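Local coordinates for protein UDP-N-acetylglucosamine pyrophosphorylase (Entamoeba histolytica, PDB 3OC9) that probably catalyses the transfer of a uridylyl group from UTP to N-acetylglucosamine 1-phosphate, giving UDP-N-acetylglucosamine and diphosphate, at residues A[78-83]-A[92-97]; A[206-211]-A[265-270]; A[151-156]-A[305-310]; A[103-108]-A[127-132]; A[35-40]-A[179-184]. One frame throughout, in Å; residues are numbered along the deposited sequence. Where two conformers were deposited one is given.

Contact 1. Residues A[78-83]-A[92-97]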
# COMPACT_ATOMS: atom_id res chain seq x y z
N ARG A 78 6.30 -1.37 -16.53
CA ARG A 78 5.16 -1.52 -17.48
C ARG A 78 4.32 -0.24 -17.63
O ARG A 78 3.90 0.11 -18.74
CB ARG A 78 4.28 -2.72 -17.07
CG ARG A 78 3.02 -2.96 -17.94
CD ARG A 78 3.39 -3.21 -19.42
NE ARG A 78 2.23 -3.62 -20.21
CZ ARG A 78 2.22 -3.70 -21.55
NH1 ARG A 78 3.31 -3.38 -22.25
NH2 ARG A 78 1.13 -4.10 -22.18
N LEU A 79 4.07 0.44 -16.50
CA LEU A 79 3.40 1.74 -16.49
C LEU A 79 4.17 2.80 -17.29
O LEU A 79 3.58 3.55 -18.08
CB LEU A 79 3.14 2.22 -15.04
CG LEU A 79 2.04 1.43 -14.30
CD1 LEU A 79 2.11 1.71 -12.78
CD2 LEU A 79 0.64 1.82 -14.86
N GLN A 80 5.50 2.85 -17.12
CA GLN A 80 6.33 3.77 -17.93
C GLN A 80 6.18 3.51 -19.45
O GLN A 80 6.08 4.45 -20.24
CB GLN A 80 7.82 3.71 -17.51
CG GLN A 80 8.13 4.41 -16.15
CD GLN A 80 9.57 4.19 -15.64
OE1 GLN A 80 9.96 4.78 -14.62
NE2 GLN A 80 10.35 3.35 -16.32
N GLU A 81 6.18 2.23 -19.81
CA GLU A 81 6.05 1.75 -21.21
C GLU A 81 4.70 2.15 -21.84
O GLU A 81 4.67 2.67 -22.96
CB GLU A 81 6.24 0.24 -21.25
CG GLU A 81 6.29 -0.39 -22.64
CD GLU A 81 6.76 -1.84 -22.60
OE1 GLU A 81 6.13 -2.69 -21.91
OE2 GLU A 81 7.77 -2.13 -23.28
N LEU A 82 3.60 1.93 -21.12
CA LEU A 82 2.26 2.33 -21.59
C LEU A 82 2.14 3.85 -21.85
O LEU A 82 1.57 4.28 -22.88
CB LEU A 82 1.16 1.83 -20.62
CG LEU A 82 0.93 0.31 -20.53
CD1 LEU A 82 -0.17 -0.05 -19.50
CD2 LEU A 82 0.55 -0.27 -21.91
N ALA A 83 2.66 4.65 -20.92
CA ALA A 83 2.69 6.10 -21.07
C ALA A 83 3.55 6.53 -22.28
O ALA A 83 3.18 7.49 -22.99
CB ALA A 83 3.20 6.77 -19.78
N VAL A 92 10.41 8.17 -20.14
CA VAL A 92 9.37 8.42 -19.13
C VAL A 92 9.84 7.82 -17.79
O VAL A 92 10.24 6.65 -17.74
CB VAL A 92 8.01 7.82 -19.59
CG1 VAL A 92 6.97 7.79 -18.43
CG2 VAL A 92 7.45 8.60 -20.78
N MET A 93 9.78 8.62 -16.71
CA MET A 93 10.30 8.19 -15.39
C MET A 93 9.29 8.39 -14.24
O MET A 93 8.76 9.49 -14.09
CB MET A 93 11.64 8.92 -15.07
CG MET A 93 12.36 8.45 -13.78
SD MET A 93 14.09 9.02 -13.58
CE MET A 93 14.92 7.97 -14.75
N ILE A 94 9.05 7.34 -13.46
CA ILE A 94 8.31 7.43 -12.17
C ILE A 94 9.27 7.32 -10.97
O ILE A 94 9.80 6.25 -10.71
CB ILE A 94 7.18 6.33 -12.05
CG1 ILE A 94 6.19 6.40 -13.22
CG2 ILE A 94 6.43 6.45 -10.67
CD1 ILE A 94 5.24 5.14 -13.31
N HIS A 95 9.49 8.41 -10.22
CA HIS A 95 10.35 8.38 -9.02
C HIS A 95 9.65 7.60 -7.85
O HIS A 95 8.42 7.71 -7.70
CB HIS A 95 10.76 9.82 -8.61
CG HIS A 95 11.81 10.43 -9.51
ND1 HIS A 95 13.16 10.19 -9.34
CD2 HIS A 95 11.70 11.22 -10.60
CE1 HIS A 95 13.84 10.82 -10.28
NE2 HIS A 95 12.98 11.45 -11.07
N TRP A 96 10.42 6.83 -7.07
CA TRP A 96 9.92 5.94 -5.99
C TRP A 96 10.63 6.29 -4.67
O TRP A 96 11.87 6.15 -4.58
CB TRP A 96 10.17 4.46 -6.38
CG TRP A 96 9.69 3.37 -5.40
CD1 TRP A 96 8.91 3.53 -4.27
CD2 TRP A 96 9.96 1.96 -5.51
NE1 TRP A 96 8.69 2.29 -3.67
CE2 TRP A 96 9.32 1.32 -4.41
CE3 TRP A 96 10.68 1.18 -6.42
CZ2 TRP A 96 9.38 -0.07 -4.20
CZ3 TRP A 96 10.74 -0.23 -6.22
CH2 TRP A 96 10.08 -0.83 -5.12
N PHE A 97 9.86 6.73 -3.67
CA PHE A 97 10.39 7.13 -2.35
C PHE A 97 10.04 6.02 -1.34
O PHE A 97 8.86 5.69 -1.14
CB PHE A 97 9.80 8.52 -1.95
CG PHE A 97 10.04 9.59 -3.00
CD1 PHE A 97 11.30 10.23 -3.10
CD2 PHE A 97 9.04 9.95 -3.90
CE1 PHE A 97 11.55 11.19 -4.10
CE2 PHE A 97 9.27 10.93 -4.90
CZ PHE A 97 10.53 11.55 -4.99
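Val-92 meets Gln-80 and Ala-83 where the chain returns past helix 68-87 to enter strand 95-100, which pairs with strand 36-41; this is the link from helix to strand in the Rossmann-like GT-A nucleotidyltransferase fold. CG1 of Val-92, anti to the backbone N (chi1 168°), is the branch turned to the helix; it lies 4.1 Å from Ala-83 CB and also packs against the backbone of Gln-80. The carbonyl of Val-92 lies beside the Gln-80 side chain, its O 3.3 Å from CD, a plain contact with the amide carbon. CB of Met-93 leaves the backbone away from the helix, but its CA passes 3.5 Å from Gln-80 OE1. At Ile-94 the backbone N donates to the same OE1 at 3.0 Å in an almost straight bond (171° at the hydrogen), the donor tilted 20° from the amide carbonyl plane. Gln-124 NE2 is a second donor to OE1, so this oxygen links the helix both to the incoming chain and to the segment leading into strand 125-134. The extended Gln-80 side chain reaches across Ile-94, CG 4.0 Å from CG1. Ile-31 of helix 21-32 touches Ala-83, Val-92 and Ile-94, adding a second helix to the apolar side. The outermost carbon of Ile-94, CD1, ends 4.0 Å from Leu-79 CB.

Contact 2. Residues A[206-211]-A[265-270]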
# COMPACT_ATOMS: atom_id res chain seq x y z
N GLN A 206 -9.92 17.83 -9.15
CA GLN A 206 -9.02 18.71 -8.39
C GLN A 206 -8.94 18.39 -6.87
O GLN A 206 -9.02 19.28 -6.02
CB GLN A 206 -9.34 20.19 -8.67
CG GLN A 206 -9.00 20.59 -10.14
CD GLN A 206 -7.51 20.81 -10.37
OE1 GLN A 206 -6.93 21.80 -9.90
NE2 GLN A 206 -6.87 19.87 -11.08
N SER A 207 -8.78 17.10 -6.55
CA SER A 207 -8.75 16.60 -5.15
C SER A 207 -7.41 16.90 -4.46
O SER A 207 -6.36 16.83 -5.13
CB SER A 207 -8.94 15.07 -5.12
OG SER A 207 -10.16 14.66 -5.75
N GLU A 208 -7.44 17.17 -3.14
CA GLU A 208 -6.23 17.09 -2.25
C GLU A 208 -5.88 15.63 -1.86
O GLU A 208 -4.70 15.25 -1.82
CB GLU A 208 -6.46 17.91 -0.97
CG GLU A 208 -6.44 19.44 -1.21
CD GLU A 208 -6.97 20.22 -0.01
OE1 GLU A 208 -8.08 19.91 0.44
OE2 GLU A 208 -6.28 21.16 0.45
N ILE A 209 -6.91 14.85 -1.52
CA ILE A 209 -6.77 13.41 -1.20
C ILE A 209 -7.80 12.61 -2.01
O ILE A 209 -8.99 13.01 -2.08
CB ILE A 209 -6.98 13.09 0.33
CG1 ILE A 209 -6.26 14.10 1.23
CG2 ILE A 209 -6.49 11.62 0.65
CD1 ILE A 209 -6.56 13.93 2.75
N CYS A 210 -7.36 11.49 -2.61
CA CYS A 210 -8.27 10.49 -3.20
C CYS A 210 -8.10 9.16 -2.41
O CYS A 210 -6.99 8.54 -2.42
CB CYS A 210 -7.97 10.30 -4.71
SG CYS A 210 -9.06 9.06 -5.58
N ILE A 211 -9.17 8.72 -1.74
CA ILE A 211 -9.13 7.53 -0.82
C ILE A 211 -9.79 6.30 -1.47
O ILE A 211 -11.01 6.33 -1.72
CB ILE A 211 -9.88 7.82 0.54
CG1 ILE A 211 -9.37 9.12 1.19
CG2 ILE A 211 -9.73 6.63 1.52
CD1 ILE A 211 -10.25 9.64 2.43
N GLY A 265 -4.08 8.66 -2.70
CA GLY A 265 -3.39 9.65 -3.54
C GLY A 265 -3.41 11.06 -2.93
O GLY A 265 -4.43 11.48 -2.38
N TYR A 266 -2.27 11.78 -3.02
CA TYR A 266 -2.11 13.12 -2.43
C TYR A 266 -1.52 14.13 -3.44
O TYR A 266 -0.56 13.80 -4.15
CB TYR A 266 -1.15 13.06 -1.23
CG TYR A 266 -1.48 12.13 -0.08
CD1 TYR A 266 -2.43 12.49 0.89
CD2 TYR A 266 -0.80 10.91 0.08
CE1 TYR A 266 -2.72 11.65 1.98
CE2 TYR A 266 -1.08 10.05 1.18
CZ TYR A 266 -2.04 10.42 2.11
OH TYR A 266 -2.31 9.58 3.18
N SER A 267 -2.06 15.35 -3.47
CA SER A 267 -1.44 16.45 -4.25
C SER A 267 -0.19 16.95 -3.50
O SER A 267 -0.12 16.83 -2.27
CB SER A 267 -2.45 17.60 -4.52
OG SER A 267 -2.71 18.37 -3.34
N THR A 268 0.80 17.48 -4.23
CA THR A 268 2.06 17.96 -3.62
C THR A 268 1.77 19.15 -2.67
O THR A 268 2.36 19.24 -1.58
CB THR A 268 3.13 18.29 -4.72
OG1 THR A 268 3.42 17.10 -5.48
CG2 THR A 268 4.43 18.81 -4.10
N SER A 269 0.86 20.03 -3.08
CA SER A 269 0.43 21.15 -2.23
C SER A 269 -0.16 20.64 -0.91
O SER A 269 0.08 21.25 0.16
CB SER A 269 -0.58 22.04 -2.97
OG SER A 269 -0.98 23.14 -2.16
N PHE A 270 -0.93 19.54 -0.95
CA PHE A 270 -1.48 18.97 0.30
C PHE A 270 -0.37 18.39 1.20
O PHE A 270 -0.39 18.61 2.42
CB PHE A 270 -2.64 17.95 0.08
CG PHE A 270 -3.18 17.40 1.40
CD1 PHE A 270 -2.77 16.16 1.87
CD2 PHE A 270 -4.04 18.17 2.20
CE1 PHE A 270 -3.22 15.68 3.12
CE2 PHE A 270 -4.50 17.70 3.44
CZ PHE A 270 -4.11 16.45 3.90
O HOH W 1 -3.63 21.77 -0.60
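Glu-208, Cys-210, Gly-265 and Ser-267 carry the backbone bonds between antiparallel strands 209-215 and 263-267 of the central mixed sheet, the second running straight into helix 268-274. Cys-210 and Gly-265 form a hydrogen-bonded pair: Cys-210 N gives to Gly-265 O and Gly-265 N to Cys-210 O, both at 2.9 Å. Beyond the non-hydrogen-bonded pair of Ile-209 and Tyr-266, Ser-267 N donates to Glu-208 O at 3.1 Å, and Tyr-266 CA brings a C-H toward the same oxygen; Tyr-266 N turns to Ser-181 O. Ser-267 is also the helix N-cap: OG, set between its backbone N and carbonyl carbon (chi1 74°), accepts from Phe-270 N at 3.2 Å. The Glu-208 carboxylate is bound mainly outside the pair, OE1 taking the backbone N-H groups of Thr-320 and Lys-321, while OE2 accepts from a water 2.9 Å away that has a weak link to Ser-269 OG. Ser-207 OG bonds to Ser-323 OG of strand 322-326. The Phe-270 ring packs on Ile-209, whose CG1 lies over one face, 4.1 Å from the centroid. Ser-267 thus serves both elements, its N closing the strand pairing and its OG capping the helix.

Contact 3. Residues A[151-156]-A[305-310]. Unlike the reference sequence in segment 305-310: Ile-310 (reference Met).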
# COMPACT_ATOMS: atom_id res chain seq x y z
N TYR A 151 16.18 -0.79 23.41
CA TYR A 151 15.31 -1.25 22.31
C TYR A 151 14.62 -0.02 21.69
O TYR A 151 14.11 0.83 22.41
CB TYR A 151 14.24 -2.25 22.78
CG TYR A 151 14.75 -3.68 22.94
CD1 TYR A 151 15.12 -4.44 21.82
CD2 TYR A 151 14.83 -4.29 24.20
CE1 TYR A 151 15.58 -5.76 21.96
CE2 TYR A 151 15.29 -5.61 24.34
CZ TYR A 151 15.66 -6.33 23.22
OH TYR A 151 16.12 -7.64 23.34
N MET A 152 14.62 0.06 20.36
CA MET A 152 14.07 1.22 19.64
C MET A 152 12.97 0.80 18.67
O MET A 152 12.98 -0.33 18.16
CB MET A 152 15.19 1.93 18.86
CG MET A 152 16.41 2.37 19.69
SD MET A 152 16.11 3.77 20.78
CE MET A 152 15.70 5.10 19.62
N ALA A 153 12.02 1.71 18.40
CA ALA A 153 10.97 1.47 17.40
C ALA A 153 10.66 2.72 16.56
O ALA A 153 10.81 3.84 17.04
CB ALA A 153 9.68 0.94 18.09
N PRO A 154 10.22 2.54 15.29
CA PRO A 154 9.78 3.69 14.48
C PRO A 154 8.63 4.48 15.13
O PRO A 154 7.86 3.92 15.93
CB PRO A 154 9.31 3.05 13.16
CG PRO A 154 9.86 1.66 13.16
CD PRO A 154 9.96 1.26 14.61
N ASN A 155 8.52 5.77 14.78
CA ASN A 155 7.50 6.65 15.38
C ASN A 155 6.06 6.48 14.86
O ASN A 155 5.17 7.25 15.26
CB ASN A 155 7.94 8.13 15.33
CG ASN A 155 8.10 8.67 13.90
OD1 ASN A 155 7.83 7.98 12.92
ND2 ASN A 155 8.57 9.91 13.78
N GLY A 156 5.82 5.47 14.01
CA GLY A 156 4.48 5.20 13.43
C GLY A 156 4.35 5.66 11.97
O GLY A 156 5.15 6.49 11.51
N GLY A 305 5.74 -4.09 26.45
CA GLY A 305 6.36 -2.83 26.03
C GLY A 305 5.38 -1.85 25.40
O GLY A 305 4.44 -2.26 24.72
N ILE A 306 5.62 -0.55 25.63
CA ILE A 306 4.78 0.54 25.09
C ILE A 306 5.54 1.33 24.02
O ILE A 306 6.64 1.83 24.29
CB ILE A 306 4.28 1.48 26.24
CG1 ILE A 306 3.24 0.77 27.10
CG2 ILE A 306 3.75 2.85 25.70
CD1 ILE A 306 2.79 1.54 28.34
N LYS A 307 4.96 1.42 22.80
CA LYS A 307 5.47 2.27 21.70
C LYS A 307 4.55 3.49 21.50
O LYS A 307 3.39 3.32 21.18
CB LYS A 307 5.50 1.49 20.37
CG LYS A 307 6.44 0.27 20.30
CD LYS A 307 6.24 -0.50 18.97
CE LYS A 307 4.86 -1.15 18.94
NZ LYS A 307 4.43 -1.44 17.54
N LYS A 308 5.07 4.71 21.68
CA LYS A 308 4.33 5.96 21.38
C LYS A 308 4.32 6.24 19.86
O LYS A 308 5.39 6.49 19.28
CB LYS A 308 4.97 7.14 22.14
CG LYS A 308 4.34 8.50 21.89
CD LYS A 308 5.30 9.68 22.22
CE LYS A 308 5.60 9.77 23.70
NZ LYS A 308 6.45 10.98 24.01
N GLU A 309 3.14 6.21 19.22
CA GLU A 309 3.02 6.32 17.75
C GLU A 309 2.07 7.42 17.25
O GLU A 309 1.14 7.83 17.97
CB GLU A 309 2.58 4.97 17.13
CG GLU A 309 3.58 3.81 17.30
CD GLU A 309 3.14 2.50 16.62
OE1 GLU A 309 2.03 2.45 16.05
OE2 GLU A 309 3.91 1.51 16.68
N ILE A 310 2.30 7.87 16.01
CA ILE A 310 1.35 8.76 15.30
C ILE A 310 0.88 8.03 14.02
O ILE A 310 1.64 7.24 13.44
CB ILE A 310 1.96 10.18 14.99
CG1 ILE A 310 3.36 10.06 14.37
CG2 ILE A 310 1.99 11.09 16.28
CD1 ILE A 310 4.01 11.38 13.88
O HOH W 2 7.64 4.46 18.86
O HOH W 3 6.54 1.57 15.71
O HOH W 4 5.59 9.01 17.82
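Lys-307 CG stands anti to its carbonyl carbon (chi1 -63°) and the chain bends at chi3 (-67°), which lays its methylenes along Ala-153 and brings the ammonium back to Glu-309 on its own strand. CD of Lys-307 comes 3.8 Å from Ala-153 CB, and NZ forms a salt bridge with Glu-309 OE2 at 3.1 Å, meeting it on the syn side of the carboxylate. The contact joins the end of strand 149-154, in the central mixed sheet of the GT-A fold, to strand 305-309 of a separate two-stranded antiparallel sheet. The touching parts run in roughly the same direction, 26° apart. Their direct polar link comes just past strand 149-154: Ile-310 N donates to Asn-155 O at 3.0 Å, in the carbonyl plane, and Glu-309 CA directs a C-H at the same oxygen. The Asn-155 side chain turns elsewhere, its OD1 accepting from Gln-130 NE2. Waters bridge the two segments. One molecule donates to both Pro-154 O and Glu-309 OE2, and another joins Asn-155 O to Lys-308 O. Glu-309 OE2 therefore takes both the lysine and a water, which probably favours the charged carboxylate. Gly-156, at a positive phi, brings its CA 3.5 Å from Ile-310 O in a C-H...O contact. Ile-310 itself, which differs from the reference sequence, holds CG1 between its backbone N and carbonyl carbon, placing that methylene 3.5 Å from Asn-155 O.

Contact 4. Residues A[103-108]-A[127-132]. With EDO (1,2-ethanediol), chain C.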
# COMPACT_ATOMS: atom_id res chain seq x y z
N GLU A 103 18.29 1.86 11.39
CA GLU A 103 18.71 0.47 11.62
C GLU A 103 18.71 -0.42 10.36
O GLU A 103 19.43 -1.42 10.31
CB GLU A 103 17.83 -0.20 12.69
CG GLU A 103 18.03 0.32 14.12
CD GLU A 103 17.15 -0.40 15.17
OE1 GLU A 103 16.39 -1.34 14.82
OE2 GLU A 103 17.22 -0.01 16.35
N THR A 104 17.93 -0.04 9.35
CA THR A 104 17.73 -0.90 8.18
C THR A 104 18.11 -0.29 6.82
O THR A 104 18.16 -1.00 5.81
CB THR A 104 16.26 -1.41 8.06
OG1 THR A 104 15.38 -0.30 7.86
CG2 THR A 104 15.85 -2.20 9.32
N ILE A 105 18.40 1.01 6.78
CA ILE A 105 18.69 1.71 5.51
C ILE A 105 19.87 1.14 4.67
O ILE A 105 19.78 1.02 3.43
CB ILE A 105 18.77 3.27 5.71
CG1 ILE A 105 18.86 3.99 4.35
CG2 ILE A 105 19.93 3.66 6.67
CD1 ILE A 105 18.34 5.44 4.37
N GLU A 106 20.97 0.77 5.33
CA GLU A 106 22.12 0.22 4.60
C GLU A 106 21.79 -1.14 3.93
O GLU A 106 22.17 -1.38 2.77
CB GLU A 106 23.37 0.12 5.50
CG GLU A 106 24.61 -0.45 4.80
CD GLU A 106 25.83 -0.62 5.72
OE1 GLU A 106 25.89 0.00 6.80
OE2 GLU A 106 26.76 -1.38 5.34
N GLU A 107 21.09 -2.02 4.66
CA GLU A 107 20.70 -3.35 4.13
C GLU A 107 19.78 -3.25 2.88
O GLU A 107 19.95 -3.99 1.90
CB GLU A 107 20.08 -4.21 5.25
CG GLU A 107 19.46 -5.54 4.78
CD GLU A 107 18.90 -6.43 5.91
OE1 GLU A 107 18.58 -5.92 7.01
OE2 GLU A 107 18.77 -7.66 5.67
N ILE A 108 18.83 -2.31 2.91
CA ILE A 108 17.92 -2.12 1.77
C ILE A 108 18.64 -1.53 0.54
O ILE A 108 18.45 -2.01 -0.58
CB ILE A 108 16.66 -1.29 2.15
CG1 ILE A 108 15.85 -2.05 3.21
CG2 ILE A 108 15.77 -1.01 0.92
CD1 ILE A 108 14.95 -1.19 4.04
N CYS A 127 15.73 5.88 -0.92
CA CYS A 127 15.47 5.45 0.48
C CYS A 127 15.70 6.61 1.45
O CYS A 127 16.72 7.34 1.34
CB CYS A 127 16.37 4.24 0.85
SG CYS A 127 16.08 2.68 -0.04
N PHE A 128 14.75 6.83 2.37
CA PHE A 128 14.86 7.91 3.41
C PHE A 128 14.43 7.46 4.82
O PHE A 128 13.51 6.66 4.96
CB PHE A 128 14.08 9.17 2.98
CG PHE A 128 12.56 8.99 2.94
CD1 PHE A 128 11.94 8.30 1.87
CD2 PHE A 128 11.76 9.52 3.95
CE1 PHE A 128 10.53 8.14 1.84
CE2 PHE A 128 10.36 9.37 3.93
CZ PHE A 128 9.74 8.68 2.87
N PRO A 129 15.09 7.98 5.89
CA PRO A 129 14.71 7.49 7.24
C PRO A 129 13.62 8.31 7.96
O PRO A 129 13.57 9.53 7.80
CB PRO A 129 16.04 7.57 8.02
CG PRO A 129 16.78 8.75 7.37
CD PRO A 129 16.38 8.70 5.90
N GLN A 130 12.77 7.62 8.72
CA GLN A 130 11.84 8.27 9.68
C GLN A 130 12.44 8.24 11.10
O GLN A 130 13.41 7.50 11.35
CB GLN A 130 10.44 7.60 9.66
CG GLN A 130 10.43 6.15 10.21
CD GLN A 130 9.05 5.45 10.18
OE1 GLN A 130 8.91 4.35 9.60
NE2 GLN A 130 8.06 6.04 10.83
N GLY A 131 11.88 9.04 12.01
CA GLY A 131 12.32 9.05 13.42
C GLY A 131 12.03 7.75 14.17
O GLY A 131 11.12 7.01 13.81
N MET A 132 12.83 7.48 15.21
CA MET A 132 12.63 6.34 16.12
C MET A 132 12.58 6.83 17.58
O MET A 132 13.10 7.91 17.88
CB MET A 132 13.76 5.31 15.96
CG MET A 132 13.86 4.69 14.54
SD MET A 132 15.13 3.40 14.44
CE MET A 132 14.21 1.95 14.96
C1 EDO C . 6.14 2.90 11.88
O1 EDO C . 6.16 3.24 10.48
C2 EDO C . 5.70 1.45 12.13
O2 EDO C . 4.27 1.35 12.15
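Apolar contacts of Ile-105 and Ile-108 with Cys-127 and Pro-129 carry most of this interface. Ile-105 extends CG1 anti to the backbone N (chi1 -171°), and its terminal CD1 reaches the strand, 4.2 Å from Cys-127 CB and 4.1 Å from Pro-129 CD. The same methyl lies 3.9 Å from Cys-127 O, so it rests on the backbone as well as on the side chains. One helical turn on, Ile-108 uses its other branch: CG2 touches Cys-127 SG at 3.8 Å, and the two isoleucines thus meet different atoms of this one cysteine. These residues join helix 105-114 to strand 125-134, the helix and second strand of a beta-alpha-beta unit that begins with strand 95-100; Thr-100 of that strand also packs against both isoleucines. A mixed contact lies at the margin, where the methyl CE of Met-132, its chain bent at chi3 (87°), sits 3.8 Å from Glu-103 CD and about equally far from both carboxylate oxygens. Gln-130, which does not touch the helix segment, binds a 1,2-ethanediol probably from the crystallisation liquor: its OE1 accepts from O1 of the diol at 3.1 Å, while NE2 gives that oxygen a weak bond.

Contact 5. Residues A[35-40]-A[179-184]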
# COMPACT_ATOMS: atom_id res chain seq x y z
N LYS A 35 4.96 13.89 -13.97
CA LYS A 35 4.20 14.56 -12.91
C LYS A 35 3.69 13.61 -11.79
O LYS A 35 2.87 14.04 -10.98
CB LYS A 35 3.03 15.37 -13.50
CG LYS A 35 3.48 16.54 -14.43
CD LYS A 35 2.28 17.33 -14.95
CE LYS A 35 2.71 18.52 -15.81
NZ LYS A 35 1.57 19.48 -16.00
N THR A 36 4.19 12.37 -11.75
CA THR A 36 3.71 11.35 -10.76
C THR A 36 4.84 10.65 -9.97
O THR A 36 5.99 10.60 -10.43
CB THR A 36 2.82 10.23 -11.42
OG1 THR A 36 3.63 9.33 -12.22
CG2 THR A 36 1.67 10.83 -12.25
N ALA A 37 4.50 10.09 -8.80
CA ALA A 37 5.45 9.33 -7.95
C ALA A 37 4.77 8.23 -7.13
O ALA A 37 3.54 8.30 -6.89
CB ALA A 37 6.23 10.30 -6.99
N LEU A 38 5.57 7.25 -6.67
CA LEU A 38 5.12 6.18 -5.73
C LEU A 38 5.78 6.37 -4.35
O LEU A 38 6.97 6.71 -4.28
CB LEU A 38 5.50 4.78 -6.28
CG LEU A 38 5.01 3.57 -5.47
CD1 LEU A 38 3.46 3.44 -5.52
CD2 LEU A 38 5.62 2.19 -5.90
N ILE A 39 5.01 6.17 -3.26
CA ILE A 39 5.55 6.22 -1.87
C ILE A 39 5.21 4.91 -1.14
O ILE A 39 4.03 4.57 -1.06
CB ILE A 39 4.97 7.42 -1.04
CG1 ILE A 39 5.31 8.79 -1.70
CG2 ILE A 39 5.50 7.34 0.43
CD1 ILE A 39 4.56 10.02 -1.09
N THR A 40 6.22 4.17 -0.64
CA THR A 40 5.92 2.95 0.17
C THR A 40 6.85 2.78 1.40
O THR A 40 7.95 3.33 1.42
CB THR A 40 5.99 1.63 -0.66
OG1 THR A 40 7.31 1.46 -1.15
CG2 THR A 40 4.98 1.60 -1.86
N LYS A 179 3.37 16.35 -9.23
CA LYS A 179 2.10 16.93 -8.75
C LYS A 179 1.23 15.97 -7.92
O LYS A 179 0.46 16.42 -7.06
CB LYS A 179 1.26 17.46 -9.93
CG LYS A 179 1.91 18.57 -10.80
CD LYS A 179 2.04 19.88 -10.02
CE LYS A 179 2.55 21.02 -10.89
NZ LYS A 179 2.20 22.33 -10.26
N TYR A 180 1.31 14.66 -8.21
CA TYR A 180 0.48 13.64 -7.52
C TYR A 180 1.30 12.40 -7.12
O TYR A 180 2.09 11.91 -7.92
CB TYR A 180 -0.68 13.18 -8.44
CG TYR A 180 -1.66 14.27 -8.83
CD1 TYR A 180 -2.55 14.80 -7.88
CD2 TYR A 180 -1.71 14.79 -10.14
CE1 TYR A 180 -3.47 15.82 -8.23
CE2 TYR A 180 -2.63 15.82 -10.49
CZ TYR A 180 -3.50 16.31 -9.52
OH TYR A 180 -4.42 17.31 -9.82
N SER A 181 1.11 11.89 -5.88
CA SER A 181 1.83 10.70 -5.37
C SER A 181 0.83 9.67 -4.81
O SER A 181 -0.14 10.05 -4.14
CB SER A 181 2.85 11.09 -4.26
OG SER A 181 3.85 12.03 -4.70
N VAL A 182 1.03 8.38 -5.11
CA VAL A 182 0.22 7.30 -4.49
C VAL A 182 1.02 6.61 -3.37
O VAL A 182 2.13 6.07 -3.63
CB VAL A 182 -0.25 6.23 -5.53
CG1 VAL A 182 -1.09 5.14 -4.86
CG2 VAL A 182 -1.04 6.88 -6.67
N ALA A 183 0.47 6.64 -2.14
CA ALA A 183 1.07 5.98 -0.97
C ALA A 183 0.32 4.70 -0.57
O ALA A 183 -0.90 4.75 -0.34
CB ALA A 183 1.12 6.97 0.24
N HIS A 184 1.01 3.56 -0.49
CA HIS A 184 0.33 2.33 -0.05
C HIS A 184 1.16 1.40 0.85
O HIS A 184 2.34 1.63 1.01
CB HIS A 184 -0.23 1.57 -1.25
CG HIS A 184 0.79 0.94 -2.14
ND1 HIS A 184 1.43 -0.24 -1.83
CD2 HIS A 184 1.17 1.24 -3.41
CE1 HIS A 184 2.21 -0.61 -2.84
NE2 HIS A 184 2.06 0.28 -3.82
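Thr-36 to Ile-39 pair in parallel register with Tyr-180 to Ala-183 in the central mixed sheet of the GT-A fold, the strand axes approaching to 4.7 Å and inclined by 21°. Lys-35 O opens the pairing by accepting two donors, Lys-179 N at 2.9 Å from above the carbonyl plane and Tyr-180 N nearly in line with the C=O. Bonds then alternate from strand to strand, through Ala-37 N to Tyr-180 O, Val-182 N to Ala-37 O and Ile-39 N to Val-182 O, until His-184 N reaches Ile-39 O at 3.2 Å. On the face of Ala-37 and Ile-39, the Ile-39 CD1 methyl covers Ser-181 CB at 3.8 Å and its CB meets Ala-183 CB. On the other face, Leu-38 CG, anti to the backbone N (chi1 -176°), carries CD1 to 3.5 Å from Val-182 O and 3.8 Å from His-184 CD2. Thr-40 and His-184 run side by side, with Thr-40 CG2 over one face of the imidazole, 3.8 Å from its centroid; Asp-193 binds His-184 NE2. Thr-40 OG1 bonds to Trp-96 NE1. Helix 196-204 covers Thr-36, Tyr-180 and Val-182, while strands 95-100 and 263-267 flank the pair.

Overall arrangement
From the N terminus, strand 36-41 opens the long loop that contact 5 closes at residues 179-184. Nested within it are contact 1, which closes a short loop between helix 68-87 and strand 95-100, and then contact 4, which follows in series within the beta-alpha-beta unit. Contact 3 starts inside the loop of contact 5 but closes only at residues 305-310, so the two cross; contact 2 is nested in contact 3. Contacts 1, 5 and 2 touch in succession across the central sheet through backbone pairing. Contacts 3 and 4 meet at Asn-155 and Gln-130, and contact 3 also ties this sheet to the small two-stranded one.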